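PDB 6H6O: ubiquinone biosynthesis protein UbiJ from Escherichia coli, which binds hydrophobic intermediates of ubiquinone biosynthesis through its SCP2 domain and is essential for the stability of the Ubi complex. Local coordinates for residues 79-84 with 108-113. Numbering follows the deposited sequence.
Sequences DCTVIA and EVQGDI. With CA (calcium ion), chain F; LMR ((2S)-2-hydroxybutanedioic acid), chain E.
Asp79 O receives the N-H of Asp112 at 2.8 Å, extending the pairing of strands 80-84 and 107-111 one step past their ends, an example of how an antiparallel ladder can end in a ligand site. The malate lies beside this bond, its O4B 3.4 Å from Asp112 N, while its O2 comes 2.7 Å from Asp79 OD1. Both carboxylate oxygens of Asp79 bind a calcium ion together with two waters, and OD2 also accepts the backbone N-H of Val47. Asp112, for its part, N-caps helix 113-128, its OD1 bonded to the backbone N of Gln114.

Next comes Cys80, opposite Gly111 in a non-hydrogen-bonded pair. With SG anti to the backbone N (chi1 179°), the sulfur packs 3.8 Å from Val109 CG1, on the face covered by Val115 and Val116 of the helix. Thr81 and Gln110 exchange two backbone hydrogen bonds.

Val82 returns to the helix-covered face, where its CG1 meets Val109 CG2 more loosely, at 4.2 Å. Ile83 completes a second hydrogen-bonded pair with Glu108. On the other face its CD1 lies against the flat face of the Gln110 amide, 3.7 Å from NE2, and 3.9 Å from Glu108 OE2. The same NE2 donates to this OE2 from above the carboxylate plane, linking the two polar ends over the isoleucine methyl.

The antiparallel pair is joined through helix 95-104, and edge strand 107-111 lies beside 80-84, which runs parallel to strand 47-52; this mixed sheet with helices packed against it is the scaffold of the SCP2 lipid-binding fold.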
loop_
_atom_site.group_PDB
_atom_site.type_symbol
_atom_site.label_atom_id
_atom_site.label_comp_id
_atom_site.label_asym_id
_atom_site.label_seq_id
_atom_site.Cartn_x
_atom_site.Cartn_y
_atom_site.Cartn_z
ATOM N N ASP A 79 5.131 3.589 -21.307
ATOM C CA ASP A 79 4.486 4.607 -22.122
ATOM C C ASP A 79 4.388 5.922 -21.361
ATOM O O ASP A 79 4.352 7.009 -21.959
ATOM C CB ASP A 79 3.105 4.099 -22.534
ATOM C CG ASP A 79 3.224 2.888 -23.465
ATOM O OD1 ASP A 79 3.866 3.009 -24.530
ATOM O OD2 ASP A 79 2.807 1.792 -23.064
ATOM N N CYS A 80 4.337 5.806 -20.038
ATOM C CA CYS A 80 4.224 6.934 -19.122
ATOM C C CYS A 80 4.888 6.531 -17.810
ATOM O O CYS A 80 4.772 5.372 -17.378
ATOM C CB CYS A 80 2.755 7.299 -18.911
ATOM S SG CYS A 80 2.470 8.681 -17.768
ATOM N N THR A 81 5.607 7.481 -17.202
ATOM C CA THR A 81 6.270 7.266 -15.911
ATOM C C THR A 81 5.855 8.410 -14.993
ATOM O O THR A 81 5.934 9.588 -15.385
ATOM C CB THR A 81 7.805 7.181 -16.070
ATOM O OG1 THR A 81 8.116 6.094 -16.943
ATOM C CG2 THR A 81 8.531 6.995 -14.710
ATOM N N VAL A 82 5.394 8.059 -13.793
ATOM C CA VAL A 82 4.957 9.034 -12.807
ATOM C C VAL A 82 5.836 8.902 -11.581
ATOM O O VAL A 82 6.184 7.778 -11.190
ATOM C CB VAL A 82 3.427 8.999 -12.492
ATOM C CG1 VAL A 82 2.597 9.275 -13.739
ATOM C CG2 VAL A 82 3.008 7.672 -11.877
ATOM N N ILE A 83 6.273 10.049 -11.035
ATOM C CA ILE A 83 7.139 10.113 -9.856
ATOM C C ILE A 83 6.456 11.011 -8.814
ATOM O O ILE A 83 6.148 12.165 -9.108
ATOM C CB ILE A 83 8.597 10.571 -10.161
ATOM C CG1 ILE A 83 9.233 9.763 -11.330
ATOM C CG2 ILE A 83 9.463 10.473 -8.881
ATOM C CD1 ILE A 83 9.341 10.516 -12.617
ATOM N N ALA A 84 6.186 10.465 -7.613
ATOM C CA ALA A 84 5.499 11.216 -6.562
ATOM C C ALA A 84 5.632 10.512 -5.215
ATOM O O ALA A 84 5.917 9.318 -5.176
ATOM C CB ALA A 84 4.021 11.340 -6.907
ATOM N N GLU A 108 5.419 14.334 -10.908
ATOM C CA GLU A 108 6.223 14.552 -12.111
ATOM C C GLU A 108 5.822 13.502 -13.131
ATOM O O GLU A 108 5.708 12.323 -12.791
ATOM C CB GLU A 108 7.728 14.457 -11.793
ATOM C CG GLU A 108 8.626 14.807 -12.966
ATOM C CD GLU A 108 10.081 14.395 -12.843
ATOM O OE1 GLU A 108 10.643 14.490 -11.728
ATOM O OE2 GLU A 108 10.668 14.013 -13.880
ATOM N N VAL A 109 5.576 13.935 -14.374
ATOM C CA VAL A 109 5.184 13.028 -15.458
ATOM C C VAL A 109 6.230 13.009 -16.576
ATOM O O VAL A 109 6.668 14.057 -17.048
ATOM C CB VAL A 109 3.763 13.321 -16.015
ATOM C CG1 VAL A 109 3.370 12.302 -17.086
ATOM C CG2 VAL A 109 2.718 13.342 -14.906
ATOM N N GLN A 110 6.603 11.802 -17.008
ATOM C CA GLN A 110 7.507 11.573 -18.132
ATOM C C GLN A 110 6.740 10.712 -19.141
ATOM O O GLN A 110 5.882 9.921 -18.752
ATOM C CB GLN A 110 8.780 10.859 -17.661
ATOM C CG GLN A 110 9.673 11.737 -16.785
ATOM C CD GLN A 110 10.821 11.001 -16.134
ATOM O OE1 GLN A 110 11.034 9.802 -16.334
ATOM N NE2 GLN A 110 11.586 11.708 -15.320
ATOM N N GLY A 111 7.017 10.901 -20.421
ATOM C CA GLY A 111 6.322 10.156 -21.460
ATOM C C GLY A 111 4.953 10.717 -21.769
ATOM O O GLY A 111 4.754 11.932 -21.732
ATOM N N ASP A 112 3.996 9.833 -22.082
ATOM C CA ASP A 112 2.657 10.220 -22.498
ATOM C C ASP A 112 1.743 10.615 -21.330
ATOM O O ASP A 112 1.184 9.757 -20.652
ATOM C CB ASP A 112 2.026 9.114 -23.379
ATOM C CG ASP A 112 0.647 9.425 -23.932
ATOM O OD1 ASP A 112 0.242 10.611 -23.896
ATOM O OD2 ASP A 112 -0.010 8.487 -24.446
ATOM N N ILE A 113 1.525 11.926 -21.161
ATOM C CA ILE A 113 0.643 12.465 -20.103
ATOM C C ILE A 113 -0.811 11.881 -20.181
ATOM O O ILE A 113 -1.459 11.740 -19.149
ATOM C CB ILE A 113 0.661 14.033 -20.093
ATOM C CG1 ILE A 113 0.104 14.589 -18.754
ATOM C CG2 ILE A 113 -0.052 14.629 -21.336
ATOM C CD1 ILE A 113 0.226 16.127 -18.552
HETATM CA CA CA F . 3.708 0.696 -25.198
HETATM C C1 LMR E . 8.110 5.662 -25.292
HETATM O O1A LMR E . 9.154 5.852 -25.883
HETATM O O1B LMR E . 8.006 5.602 -23.985
HETATM C C2 LMR E . 6.799 5.418 -26.022
HETATM O O2 LMR E . 5.974 4.486 -25.335
HETATM C C3 LMR E . 6.031 6.713 -26.262
HETATM C C4 LMR E . 5.352 7.248 -25.023
HETATM O O4A LMR E . 4.129 6.800 -24.862
HETATM O O4B LMR E . 5.883 8.043 -24.275
HETATM O O HOH W 1 5.677 0.217 -24.014
HETATM O O HOH W 2 2.935 -1.377 -24.613
#